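AbyA5 (Verrucosispora maris, PDB 4YWF) catalyses acetate elimination in spirotetronate biosynthesis, working as an esterase-like lyase built on the alpha/beta-hydrolase fold. Local coordinates at residues 242-247 and 281-286; 287-292 and 313-318; 166-171 and 347-352; 142-147 and 204-209. The protein carries 4 engineered substitutions. All coordinates share one frame; numbering follows the deposited sequence.

Contact 1. Residues 242-247 and 281-286; sequences PVAAFF and NWALTP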
loop_
_atom_site.group_PDB
_atom_site.type_symbol
_atom_site.label_atom_id
_atom_site.label_comp_id
_atom_site.label_asym_id
_atom_site.label_seq_id
_atom_site.Cartn_x
_atom_site.Cartn_y
_atom_site.Cartn_z
ATOM N N PRO A 242 4.031 -5.910 8.890
ATOM C CA PRO A 242 4.256 -6.230 10.330
ATOM C C PRO A 242 3.384 -7.422 10.818
ATOM O O PRO A 242 2.345 -7.731 10.213
ATOM C CB PRO A 242 3.840 -4.911 11.041
ATOM C CG PRO A 242 2.812 -4.325 10.107
ATOM C CD PRO A 242 3.271 -4.680 8.703
ATOM N N VAL A 243 3.754 -8.108 11.901
ATOM C CA VAL A 243 3.020 -9.331 12.303
ATOM C C VAL A 243 2.664 -9.387 13.812
ATOM O O VAL A 243 1.488 -9.333 14.162
ATOM C CB VAL A 243 3.797 -10.579 11.951
ATOM C CG1 VAL A 243 2.981 -11.790 12.352
ATOM C CG2 VAL A 243 4.165 -10.568 10.455
ATOM N N ALA A 244 3.670 -9.440 14.678
ATOM C CA ALA A 244 3.410 -9.523 16.114
ATOM C C ALA A 244 4.314 -8.667 16.934
ATOM O O ALA A 244 3.854 -7.844 17.774
ATOM C CB ALA A 244 3.532 -11.006 16.581
ATOM N N ALA A 245 5.600 -8.972 16.799
ATOM C CA ALA A 245 6.647 -8.207 17.431
ATOM C C ALA A 245 6.593 -6.681 17.199
ATOM O O ALA A 245 6.914 -5.905 18.113
ATOM C CB ALA A 245 8.010 -8.706 17.029
ATOM N N PHE A 246 6.229 -6.248 15.989
ATOM C CA PHE A 246 6.047 -4.823 15.769
ATOM C C PHE A 246 5.080 -4.195 16.839
ATOM O O PHE A 246 5.270 -3.084 17.287
ATOM C CB PHE A 246 5.533 -4.559 14.349
ATOM C CG PHE A 246 5.360 -3.115 14.049
ATOM C CD1 PHE A 246 6.427 -2.334 13.745
ATOM C CD2 PHE A 246 4.113 -2.524 14.173
ATOM C CE1 PHE A 246 6.278 -0.960 13.538
ATOM C CE2 PHE A 246 3.934 -1.158 13.967
ATOM C CZ PHE A 246 5.019 -0.378 13.631
ATOM N N PHE A 247 4.049 -4.927 17.213
ATOM C CA PHE A 247 2.978 -4.403 17.984
ATOM C C PHE A 247 3.271 -4.562 19.479
ATOM O O PHE A 247 2.658 -3.909 20.267
ATOM C CB PHE A 247 1.697 -5.120 17.626
ATOM C CG PHE A 247 1.275 -4.918 16.215
ATOM C CD1 PHE A 247 0.678 -3.714 15.833
ATOM C CD2 PHE A 247 1.455 -5.927 15.247
ATOM C CE1 PHE A 247 0.267 -3.491 14.528
ATOM C CE2 PHE A 247 1.060 -5.686 13.943
ATOM C CZ PHE A 247 0.505 -4.469 13.576
ATOM N N ASN A 281 -2.950 -4.879 20.956
ATOM C CA ASN A 281 -3.656 -6.126 20.721
ATOM C C ASN A 281 -3.921 -6.432 19.242
ATOM O O ASN A 281 -4.739 -7.272 18.925
ATOM C CB ASN A 281 -4.930 -6.190 21.575
ATOM C CG ASN A 281 -4.621 -6.028 23.082
ATOM O OD1 ASN A 281 -3.724 -6.689 23.635
ATOM N ND2 ASN A 281 -5.358 -5.159 23.744
ATOM N N TRP A 282 -3.222 -5.746 18.331
ATOM C CA TRP A 282 -3.351 -6.045 16.895
ATOM C C TRP A 282 -2.445 -7.165 16.437
ATOM O O TRP A 282 -2.515 -7.588 15.268
ATOM C CB TRP A 282 -3.041 -4.782 16.082
ATOM C CG TRP A 282 -4.029 -3.682 16.265
ATOM C CD1 TRP A 282 -5.098 -3.610 17.200
ATOM C CD2 TRP A 282 -4.065 -2.468 15.526
ATOM N NE1 TRP A 282 -5.776 -2.413 17.027
ATOM C CE2 TRP A 282 -5.168 -1.701 16.014
ATOM C CE3 TRP A 282 -3.312 -1.974 14.456
ATOM C CZ2 TRP A 282 -5.497 -0.455 15.477
ATOM C CZ3 TRP A 282 -3.637 -0.716 13.926
ATOM C CH2 TRP A 282 -4.706 0.022 14.436
ATOM N N ALA A 283 -1.576 -7.646 17.314
ATOM C CA ALA A 283 -0.652 -8.698 16.933
ATOM C C ALA A 283 -1.394 -9.910 16.363
ATOM O O ALA A 283 -2.436 -10.299 16.864
ATOM C CB ALA A 283 0.151 -9.129 18.124
ATOM N N LEU A 284 -0.865 -10.472 15.290
ATOM C CA LEU A 284 -1.247 -11.797 14.834
ATOM C C LEU A 284 -0.589 -12.901 15.697
ATOM O O LEU A 284 0.662 -13.000 15.821
ATOM C CB LEU A 284 -0.892 -11.987 13.363
ATOM C CG LEU A 284 -1.548 -10.994 12.392
ATOM C CD1 LEU A 284 -0.845 -11.001 11.065
ATOM C CD2 LEU A 284 -3.012 -11.348 12.206
ATOM N N THR A 285 -1.450 -13.723 16.279
ATOM C CA THR A 285 -1.031 -14.884 17.072
ATOM C C THR A 285 -0.756 -16.173 16.231
ATOM O O THR A 285 -1.277 -16.334 15.093
ATOM C CB THR A 285 -2.137 -15.275 18.081
ATOM O OG1 THR A 285 -3.245 -15.799 17.361
ATOM C CG2 THR A 285 -2.602 -14.052 18.885
ATOM N N PRO A 286 -0.024 -17.141 16.830
ATOM C CA PRO A 286 0.208 -18.428 16.145
ATOM C C PRO A 286 -1.069 -19.028 15.561
ATOM O O PRO A 286 -1.053 -19.480 14.406
ATOM C CB PRO A 286 0.736 -19.333 17.273
ATOM C CG PRO A 286 1.470 -18.370 18.173
ATOM C CD PRO A 286 0.601 -17.122 18.175
#
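Val243 O receives the backbone N-H of Leu284, with 2.8 Å from Leu284 N to Val243 O and an angle of 161° at the hydrogen. Ala283 adds a weaker CA-H...O contact to the same oxygen, so two neighbouring residues of 281-286 bear on one carbonyl. Around this bond the surfaces are apolar. Val243 CG1 stands anti to the backbone N (chi1 -179°) and lies across the Leu284 side chain, 4.0 Å from Leu284 CB. Next to it, Ala244 CB rests 3.6 Å from Leu284 O, while Ala283 CB sits 3.8 Å from Ala244 CA.

Further along, Trp282 crosses Phe247 at about a right angle and sets its CB over one face of the ring, a CH-pi contact 4.1 Å from Trp282 CB to the Phe247 centroid; Phe246 CD2 covers the middle of the opposite face. The indole itself continues towards Tyr187 and Leu189, and His221 both meets the Phe247 ring and bonds Trp282 O. A serine in place of Phe247 would probably open a gap beneath Trp282 CB and take away the ring that Phe246 CD2 covers. Meanwhile the turn into helix 245-248 is tied down by Asp311, whose carboxylate accepts from Val243 N, Ala244 N and Phe246 N.

The excursion between the segments, mostly helical and without a strand, lies between strands 233-239 and 296-301, where alpha/beta hydrolases commonly carry their cap. Between the two segments themselves one backbone bond and apolar packing do the work; the charge that fixes the turn comes from Asp311.

Contact 2. Residues 287-292 and 313-318; sequences QDLAGV and AMLRTH. Engineered in segment 313-318: Met314 (natural residue Leu).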
loop_
_atom_site.group_PDB
_atom_site.type_symbol
_atom_site.label_atom_id
_atom_site.label_comp_id
_atom_site.label_asym_id
_atom_site.label_seq_id
_atom_site.Cartn_x
_atom_site.Cartn_y
_atom_site.Cartn_z
ATOM N N GLN A 287 -2.173 -18.956 16.310
ATOM C CA GLN A 287 -3.501 -19.421 15.804
ATOM C C GLN A 287 -4.078 -18.563 14.708
ATOM O O GLN A 287 -4.725 -19.079 13.814
ATOM C CB GLN A 287 -4.563 -19.498 16.898
ATOM N N ASP A 288 -3.878 -17.257 14.772
ATOM C CA ASP A 288 -4.314 -16.405 13.666
ATOM C C ASP A 288 -3.674 -16.906 12.377
ATOM O O ASP A 288 -4.368 -17.057 11.350
ATOM C CB ASP A 288 -3.929 -14.947 13.913
ATOM C CG ASP A 288 -4.788 -14.287 15.044
ATOM O OD1 ASP A 288 -5.913 -14.770 15.269
ATOM O OD2 ASP A 288 -4.313 -13.327 15.721
ATOM N N LEU A 289 -2.363 -17.182 12.459
ATOM C CA LEU A 289 -1.514 -17.496 11.305
ATOM C C LEU A 289 -1.778 -18.881 10.800
ATOM O O LEU A 289 -1.856 -19.058 9.619
ATOM C CB LEU A 289 -0.023 -17.298 11.612
ATOM C CG LEU A 289 0.339 -15.870 12.094
ATOM C CD1 LEU A 289 1.807 -15.790 12.427
ATOM C CD2 LEU A 289 -0.016 -14.821 11.044
ATOM N N ALA A 290 -1.945 -19.840 11.712
ATOM C CA ALA A 290 -2.400 -21.178 11.377
ATOM C C ALA A 290 -3.760 -21.168 10.732
ATOM O O ALA A 290 -4.046 -22.059 9.977
ATOM C CB ALA A 290 -2.442 -22.040 12.639
ATOM N N GLY A 291 -4.593 -20.147 11.022
ATOM C CA GLY A 291 -5.926 -19.978 10.369
ATOM C C GLY A 291 -5.905 -19.437 8.946
ATOM O O GLY A 291 -6.929 -19.399 8.280
ATOM N N VAL A 292 -4.752 -18.975 8.473
ATOM C CA VAL A 292 -4.630 -18.444 7.095
ATOM C C VAL A 292 -4.412 -19.615 6.185
ATOM O O VAL A 292 -3.318 -20.204 6.240
ATOM C CB VAL A 292 -3.421 -17.505 6.991
ATOM C CG1 VAL A 292 -3.172 -17.045 5.564
ATOM C CG2 VAL A 292 -3.580 -16.313 7.936
ATOM N N ALA A 313 10.089 -14.284 10.626
ATOM C CA ALA A 313 10.443 -15.536 11.321
ATOM C C ALA A 313 9.193 -16.233 11.812
ATOM O O ALA A 313 9.060 -17.429 11.678
ATOM C CB ALA A 313 11.384 -15.261 12.539
HETATM N N MSE A 314 8.277 -15.439 12.364
HETATM C CA MSE A 314 7.017 -15.929 12.861
HETATM C C MSE A 314 6.159 -16.442 11.730
HETATM O O MSE A 314 5.485 -17.497 11.866
HETATM C CB MSE A 314 6.349 -14.903 13.743
HETATM C CG MSE A 314 5.167 -15.600 14.379
HETATM SE SE MSE A 314 4.033 -14.348 15.391
HETATM C CE MSE A 314 2.478 -15.490 15.806
ATOM N N LEU A 315 6.156 -15.756 10.598
ATOM C CA LEU A 315 5.368 -16.244 9.476
ATOM C C LEU A 315 5.927 -17.539 8.921
ATOM O O LEU A 315 5.143 -18.442 8.582
ATOM C CB LEU A 315 5.273 -15.235 8.346
ATOM C CG LEU A 315 4.464 -13.999 8.722
ATOM C CD1 LEU A 315 4.476 -13.021 7.571
ATOM C CD2 LEU A 315 3.058 -14.402 9.107
ATOM N N ARG A 316 7.260 -17.621 8.863
ATOM C CA ARG A 316 7.939 -18.829 8.445
ATOM C C ARG A 316 7.682 -19.954 9.380
ATOM O O ARG A 316 7.777 -21.128 8.964
ATOM C CB ARG A 316 9.432 -18.665 8.439
ATOM C CG ARG A 316 9.965 -17.832 7.295
ATOM C CD ARG A 316 11.479 -17.851 7.356
ATOM N NE ARG A 316 11.866 -16.540 7.006
ATOM C CZ ARG A 316 12.491 -15.653 7.741
ATOM N NH1 ARG A 316 13.027 -15.889 8.911
ATOM N NH2 ARG A 316 12.606 -14.491 7.189
ATOM N N THR A 317 7.382 -19.655 10.638
ATOM C CA THR A 317 7.095 -20.741 11.556
ATOM C C THR A 317 5.677 -21.312 11.441
ATOM O O THR A 317 5.472 -22.578 11.631
ATOM C CB THR A 317 7.427 -20.330 12.997
ATOM O OG1 THR A 317 8.731 -19.765 13.029
ATOM C CG2 THR A 317 7.426 -21.498 13.872
ATOM N N HIS A 318 4.710 -20.444 11.126
ATOM C CA HIS A 318 3.283 -20.731 11.318
ATOM C C HIS A 318 2.375 -20.701 10.059
ATOM O O HIS A 318 1.305 -21.302 10.047
ATOM C CB HIS A 318 2.697 -19.792 12.395
ATOM C CG HIS A 318 3.320 -19.963 13.739
ATOM N ND1 HIS A 318 3.163 -21.112 14.500
ATOM C CD2 HIS A 318 4.103 -19.138 14.472
ATOM C CE1 HIS A 318 3.855 -21.008 15.617
ATOM N NE2 HIS A 318 4.424 -19.815 15.628
#
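Ala290 and His318 bring the two backbones nearest each other, with 5.7 Å between their CA atoms. At the other end the segments stand well apart, 15.1 Å from Gln287 CA to Ala313 CA, so the two helices converge towards their C-terminal ends. Even at the close end the main chains do not bond: Ala290 N is 3.9 Å from His318 O.

The space between the helices is filled chiefly by Leu289, whose CG sits anti to its carbonyl carbon (chi1 -57°) and whose methyls spread over helix 310-318. Leu289 CD1 meets CE of Met314 at 3.5 Å, tighter than usual for two carbons. Met314 is an engineered selenomethionine standing where the natural sequence has leucine; its extended chain reaches across the Leu289 side chain at about a right angle. The other methyl, Leu289 CD2, lies 3.7 Å from Leu315 CD2, and lower down Leu289 CB touches His318 CB at 3.8 Å.

In the alpha/beta-hydrolase core, helix 310-318 forms the beta-alpha-beta crossover between parallel strands 296-301 and 322-327, and helix 286-290 precedes the first of them. The contact therefore packs the approach to that strand against the helix that follows it. On the flank of 287-292, Asp288 OD2 pairs with Arg225 and accepts from Thr285 N, while Ala290 O takes a bond from Arg320.

The imidazole of His318 is bordered within its own helix: Met314 CG lies in plane at its edge and Thr317 CG2 covers part of one face. Thr317 OG1 turns back to donate to Ala313 O, 2.7 Å away.

Contact 3. Residues 166-171 and 347-352; sequences ARYGFA and QVLEMS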
loop_
_atom_site.group_PDB
_atom_site.type_symbol
_atom_site.label_atom_id
_atom_site.label_comp_id
_atom_site.label_asym_id
_atom_site.label_seq_id
_atom_site.Cartn_x
_atom_site.Cartn_y
_atom_site.Cartn_z
ATOM N N ALA A 166 -4.364 -5.411 -15.811
ATOM C CA ALA A 166 -5.488 -5.914 -16.601
ATOM C C ALA A 166 -5.033 -6.813 -17.792
ATOM O O ALA A 166 -5.694 -7.808 -18.093
ATOM C CB ALA A 166 -6.342 -4.778 -17.101
ATOM N N ARG A 167 -3.893 -6.468 -18.403
ATOM C CA ARG A 167 -3.344 -7.199 -19.555
ATOM C C ARG A 167 -2.972 -8.630 -19.129
ATOM O O ARG A 167 -2.999 -9.548 -19.968
ATOM C CB ARG A 167 -2.118 -6.471 -20.149
ATOM C CG ARG A 167 -2.310 -5.888 -21.546
ATOM C CD ARG A 167 -2.048 -4.375 -21.663
ATOM N NE ARG A 167 -0.648 -3.951 -21.488
ATOM C CZ ARG A 167 0.346 -4.181 -22.355
ATOM N NH1 ARG A 167 1.576 -3.764 -22.080
ATOM N NH2 ARG A 167 0.125 -4.845 -23.490
ATOM N N TYR A 168 -2.666 -8.830 -17.836
ATOM C CA TYR A 168 -2.501 -10.185 -17.315
ATOM C C TYR A 168 -3.826 -10.896 -16.988
ATOM O O TYR A 168 -3.809 -11.989 -16.422
ATOM C CB TYR A 168 -1.579 -10.184 -16.138
ATOM C CG TYR A 168 -0.097 -10.026 -16.461
ATOM C CD1 TYR A 168 0.587 -11.022 -17.157
ATOM C CD2 TYR A 168 0.630 -8.942 -16.009
ATOM C CE1 TYR A 168 1.950 -10.901 -17.439
ATOM C CE2 TYR A 168 1.987 -8.819 -16.263
ATOM C CZ TYR A 168 2.636 -9.799 -16.989
ATOM O OH TYR A 168 3.983 -9.698 -17.262
ATOM N N GLY A 169 -4.969 -10.309 -17.356
ATOM C CA GLY A 169 -6.276 -10.971 -17.119
ATOM C C GLY A 169 -7.060 -10.637 -15.831
ATOM O O GLY A 169 -8.116 -11.195 -15.544
ATOM N N PHE A 170 -6.585 -9.677 -15.082
ATOM C CA PHE A 170 -7.238 -9.339 -13.809
ATOM C C PHE A 170 -8.211 -8.182 -13.979
ATOM O O PHE A 170 -7.985 -7.271 -14.799
ATOM C CB PHE A 170 -6.214 -8.852 -12.818
ATOM C CG PHE A 170 -5.236 -9.904 -12.380
ATOM C CD1 PHE A 170 -5.629 -10.891 -11.523
ATOM C CD2 PHE A 170 -3.943 -9.879 -12.828
ATOM C CE1 PHE A 170 -4.737 -11.873 -11.091
ATOM C CE2 PHE A 170 -3.017 -10.831 -12.393
ATOM C CZ PHE A 170 -3.426 -11.843 -11.533
ATOM N N ALA A 171 -9.213 -8.184 -13.116
ATOM C CA ALA A 171 -9.838 -6.974 -12.658
ATOM C C ALA A 171 -8.999 -6.393 -11.497
ATOM O O ALA A 171 -8.998 -6.908 -10.395
ATOM C CB ALA A 171 -11.248 -7.281 -12.231
ATOM N N GLN A 347 4.684 -14.531 -8.249
ATOM C CA GLN A 347 3.894 -15.152 -7.222
ATOM C C GLN A 347 2.362 -15.007 -7.459
ATOM O O GLN A 347 1.641 -15.984 -7.344
ATOM C CB GLN A 347 4.264 -14.568 -5.843
ATOM C CG GLN A 347 5.589 -15.110 -5.324
ATOM C CD GLN A 347 5.475 -16.552 -4.883
ATOM O OE1 GLN A 347 4.485 -16.969 -4.273
ATOM N NE2 GLN A 347 6.519 -17.306 -5.123
ATOM N N VAL A 348 1.862 -13.804 -7.778
ATOM C CA VAL A 348 0.407 -13.659 -7.966
ATOM C C VAL A 348 -0.066 -14.354 -9.219
ATOM O O VAL A 348 -1.120 -14.940 -9.226
ATOM C CB VAL A 348 -0.123 -12.243 -7.978
ATOM C CG1 VAL A 348 0.436 -11.415 -9.104
ATOM C CG2 VAL A 348 -1.656 -12.313 -8.101
ATOM N N LEU A 349 0.761 -14.411 -10.251
ATOM C CA LEU A 349 0.354 -15.170 -11.421
ATOM C C LEU A 349 0.250 -16.664 -11.181
ATOM O O LEU A 349 -0.648 -17.314 -11.744
ATOM C CB LEU A 349 1.284 -14.914 -12.586
ATOM C CG LEU A 349 1.369 -13.484 -13.102
ATOM C CD1 LEU A 349 2.424 -13.380 -14.194
ATOM C CD2 LEU A 349 0.036 -12.973 -13.619
ATOM N N GLU A 350 1.144 -17.216 -10.372
ATOM C CA GLU A 350 1.075 -18.600 -9.985
ATOM C C GLU A 350 -0.141 -18.874 -9.162
ATOM O O GLU A 350 -0.875 -19.765 -9.489
ATOM C CB GLU A 350 2.310 -19.015 -9.209
ATOM C CG GLU A 350 2.379 -20.497 -8.890
ATOM C CD GLU A 350 1.790 -20.800 -7.530
ATOM O OE1 GLU A 350 1.635 -19.878 -6.733
ATOM O OE2 GLU A 350 1.400 -21.940 -7.290
HETATM N N MSE A 351 -0.368 -18.078 -8.095
HETATM C CA MSE A 351 -1.499 -18.278 -7.232
HETATM C C MSE A 351 -2.813 -18.206 -7.945
HETATM O O MSE A 351 -3.754 -18.876 -7.566
HETATM C CB MSE A 351 -1.586 -17.177 -6.150
HETATM C CG MSE A 351 -0.456 -17.248 -5.191
HETATM SE SE MSE A 351 -0.561 -15.672 -4.009
HETATM C CE MSE A 351 1.171 -15.942 -3.187
ATOM N N SER A 352 -2.936 -17.391 -8.967
ATOM C CA SER A 352 -4.217 -17.275 -9.638
ATOM C C SER A 352 -4.330 -18.142 -10.866
ATOM O O SER A 352 -5.332 -18.029 -11.576
ATOM C CB SER A 352 -4.492 -15.808 -10.052
ATOM O OG SER A 352 -3.511 -15.361 -10.949
#
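Leu349 is the bump that fits the hollow between the rings of Tyr168 and Phe170. The two segments belong to the alpha/beta-hydrolase fold at one end of its sheet strands: 166-171 finishes helix 162-167 and enters strand 171-174. Its partner, 347-352, is the last part of helix 337-351, which also packs on Tyr212 of strand 207-215.

The two methyls of Leu349 divide the work. CD1 hangs over one face of the Tyr168 ring, 4.1 Å from Tyr168 CE1, while CD2 goes into the angle between the aromatics, 3.9 Å from Phe170 CE2 and 4.1 Å from Tyr168 CD1. The Tyr168 side chain crosses that of Leu349 at about a right angle, and its ring also meets His358 edge-to-face, so the ring is also held against helix 356-365.

Phe170 is the second projection. With CG beside its own N (chi1 -67°), the ring reaches over to helix 337-351, and its far end fits a shallow dip bounded by Val348, Leu349 and Ser352. Val348 CG2 is 3.9 Å from Phe170 CZ, the two side chains sliding past each other in opposite directions.

The remaining wall is a hydroxyl rather than a methyl: Ser352 OG lies 3.6 Å from Phe170 CZ and donates to Val348 O at 3.0 Å, while Ser352 N bonds the same oxygen from the opposite face of its carbonyl plane.

Contact 4. Residues 142-147 and 204-209; sequences RPVLLM and ERADTS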
loop_
_atom_site.group_PDB
_atom_site.type_symbol
_atom_site.label_atom_id
_atom_site.label_comp_id
_atom_site.label_asym_id
_atom_site.label_seq_id
_atom_site.Cartn_x
_atom_site.Cartn_y
_atom_site.Cartn_z
ATOM N N ARG A 142 -13.515 -11.768 -14.707
ATOM C CA ARG A 142 -12.060 -11.865 -14.388
ATOM C C ARG A 142 -11.711 -11.870 -12.888
ATOM O O ARG A 142 -12.269 -11.133 -12.125
ATOM C CB ARG A 142 -11.297 -10.690 -14.996
ATOM C CG ARG A 142 -11.350 -10.625 -16.476
ATOM C CD ARG A 142 -11.593 -9.207 -16.980
ATOM N NE ARG A 142 -10.378 -8.415 -17.027
ATOM C CZ ARG A 142 -9.418 -8.561 -17.922
ATOM N NH1 ARG A 142 -9.537 -9.478 -18.881
ATOM N NH2 ARG A 142 -8.343 -7.765 -17.876
ATOM N N PRO A 143 -10.717 -12.678 -12.487
ATOM C CA PRO A 143 -10.229 -12.608 -11.107
ATOM C C PRO A 143 -9.811 -11.231 -10.677
ATOM O O PRO A 143 -9.322 -10.472 -11.493
ATOM C CB PRO A 143 -8.994 -13.503 -11.114
ATOM C CG PRO A 143 -8.600 -13.632 -12.552
ATOM C CD PRO A 143 -9.882 -13.540 -13.342
ATOM N N VAL A 144 -9.980 -10.937 -9.398
ATOM C CA VAL A 144 -9.669 -9.618 -8.852
ATOM C C VAL A 144 -8.201 -9.536 -8.346
ATOM O O VAL A 144 -7.736 -10.426 -7.627
ATOM C CB VAL A 144 -10.631 -9.241 -7.685
ATOM C CG1 VAL A 144 -10.278 -7.892 -7.144
ATOM C CG2 VAL A 144 -12.057 -9.117 -8.155
ATOM N N LEU A 145 -7.475 -8.497 -8.735
ATOM C CA LEU A 145 -6.234 -8.168 -8.041
ATOM C C LEU A 145 -6.423 -6.907 -7.220
ATOM O O LEU A 145 -6.626 -5.804 -7.767
ATOM C CB LEU A 145 -5.043 -8.070 -8.967
ATOM C CG LEU A 145 -3.697 -7.730 -8.333
ATOM C CD1 LEU A 145 -3.134 -8.741 -7.358
ATOM C CD2 LEU A 145 -2.740 -7.635 -9.490
ATOM N N LEU A 146 -6.460 -7.091 -5.894
ATOM C CA LEU A 146 -6.566 -5.956 -5.035
ATOM C C LEU A 146 -5.155 -5.430 -4.643
ATOM O O LEU A 146 -4.341 -6.171 -4.134
ATOM C CB LEU A 146 -7.376 -6.297 -3.794
ATOM C CG LEU A 146 -8.859 -6.612 -3.906
ATOM C CD1 LEU A 146 -9.422 -6.808 -2.546
ATOM C CD2 LEU A 146 -9.699 -5.548 -4.606
HETATM N N MSE A 147 -4.890 -4.147 -4.835
HETATM C CA MSE A 147 -3.560 -3.600 -4.529
HETATM C C MSE A 147 -3.613 -2.483 -3.593
HETATM O O MSE A 147 -4.333 -1.488 -3.858
HETATM C CB MSE A 147 -2.901 -3.147 -5.802
HETATM C CG MSE A 147 -1.436 -2.802 -5.519
HETATM SE SE MSE A 147 -0.341 -3.006 -7.147
HETATM C CE MSE A 147 1.484 -2.681 -6.431
ATOM N N GLU A 204 -20.381 -7.133 -9.616
ATOM C CA GLU A 204 -21.088 -7.284 -10.910
ATOM C C GLU A 204 -20.171 -7.271 -12.125
ATOM O O GLU A 204 -20.571 -7.473 -13.249
ATOM C CB GLU A 204 -22.108 -6.148 -11.038
ATOM C CG GLU A 204 -23.359 -6.378 -10.234
ATOM C CD GLU A 204 -24.315 -7.346 -10.973
ATOM O OE1 GLU A 204 -24.754 -7.087 -12.193
ATOM O OE2 GLU A 204 -24.594 -8.377 -10.302
ATOM N N ARG A 205 -18.911 -6.953 -11.900
ATOM C CA ARG A 205 -18.023 -6.592 -12.964
ATOM C C ARG A 205 -16.670 -7.326 -12.895
ATOM O O ARG A 205 -15.710 -6.980 -13.616
ATOM C CB ARG A 205 -17.872 -5.071 -12.911
ATOM C CG ARG A 205 -19.237 -4.419 -12.677
ATOM C CD ARG A 205 -19.123 -2.912 -12.511
ATOM N NE ARG A 205 -18.479 -2.374 -13.691
ATOM C CZ ARG A 205 -17.887 -1.187 -13.753
ATOM N NH1 ARG A 205 -17.875 -0.346 -12.737
ATOM N NH2 ARG A 205 -17.353 -0.827 -14.886
ATOM N N ALA A 206 -16.660 -8.376 -12.086
ATOM C CA ALA A 206 -15.514 -9.193 -11.859
ATOM C C ALA A 206 -15.864 -10.473 -11.068
ATOM O O ALA A 206 -16.859 -10.538 -10.293
ATOM C CB ALA A 206 -14.467 -8.408 -11.103
ATOM N N ASP A 207 -14.970 -11.451 -11.219
ATOM C CA ASP A 207 -15.055 -12.683 -10.474
ATOM C C ASP A 207 -14.508 -12.551 -9.083
ATOM O O ASP A 207 -13.385 -12.875 -8.784
ATOM C CB ASP A 207 -14.381 -13.840 -11.201
ATOM C CG ASP A 207 -14.705 -15.165 -10.539
ATOM O OD1 ASP A 207 -15.415 -15.119 -9.491
ATOM O OD2 ASP A 207 -14.227 -16.215 -11.041
ATOM N N THR A 208 -15.396 -12.092 -8.226
ATOM C CA THR A 208 -15.074 -11.653 -6.914
ATOM C C THR A 208 -15.005 -12.870 -5.908
ATOM O O THR A 208 -14.683 -12.725 -4.732
ATOM C CB THR A 208 -16.120 -10.550 -6.602
ATOM O OG1 THR A 208 -15.472 -9.306 -6.248
ATOM C CG2 THR A 208 -17.193 -11.009 -5.635
ATOM N N SER A 209 -15.279 -14.073 -6.377
ATOM C CA SER A 209 -15.016 -15.283 -5.583
ATOM C C SER A 209 -13.507 -15.629 -5.645
ATOM O O SER A 209 -13.060 -16.508 -4.914
ATOM C CB SER A 209 -15.832 -16.475 -6.094
ATOM O OG SER A 209 -15.511 -16.841 -7.440
#
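Arg142 O and Asp207 N make the one hydrogen bond between the segments, 2.9 Å long and bent to 147° at the hydrogen, the donor standing well above the carbonyl plane. Packing is closest around it. Ala206 CB and Asp207 CB each come within 3.6 Å of Arg142 O, and Val144 CG2 lies 3.9 Å from Ala206 CB on the buried side. Thr208 OG1 runs alongside Val144 and is itself bonded to Leu199 O in helix 194-201.

This is where strands 143-148 and 207-215, parallel neighbours in the central sheet of the alpha/beta-hydrolase fold, begin to pair. The pairing is still loose: Val144 N stays 4.0 Å from Asp207 O, and regular bonding starts further on, with Val144 joined to Arg210 and Tyr212.

On the more open side, Asp207 CG is anti to the backbone N (chi1 -169°), which carries the carboxylate toward Ser209 in its own segment. Asp207 OD1 accepts from Ser209 N, closing an Asx turn, and from Ser209 OG, 2.7 Å off on the syn side. An alanine in place of Asp207 would probably leave both Ser209 donors without their shared acceptor and let the corner at Ser209 shift.

Overall arrangement
From the N terminus, 142-147 opens contact 4 on strand 143-148. Segment 166-171 opens contact 3 before 204-209 closes contact 4, so these two cross. They also touch, since Ala171 pairs with Pro143 and Leu145 in the sheet. Contact 1 then closes the mostly helical excursion between strands 233-239 and 296-301. Contact 2 starts at the very next residue, 287, and closes around strand 296-301, in series with contact 1 and touching it through Met314; it joins the helix just after the excursion to helix 310-318. Contact 3 closes last, enclosing both, and brings helix 337-351 to the start of strand 171-174, while contact 4 pairs strands 143-148 and 207-215.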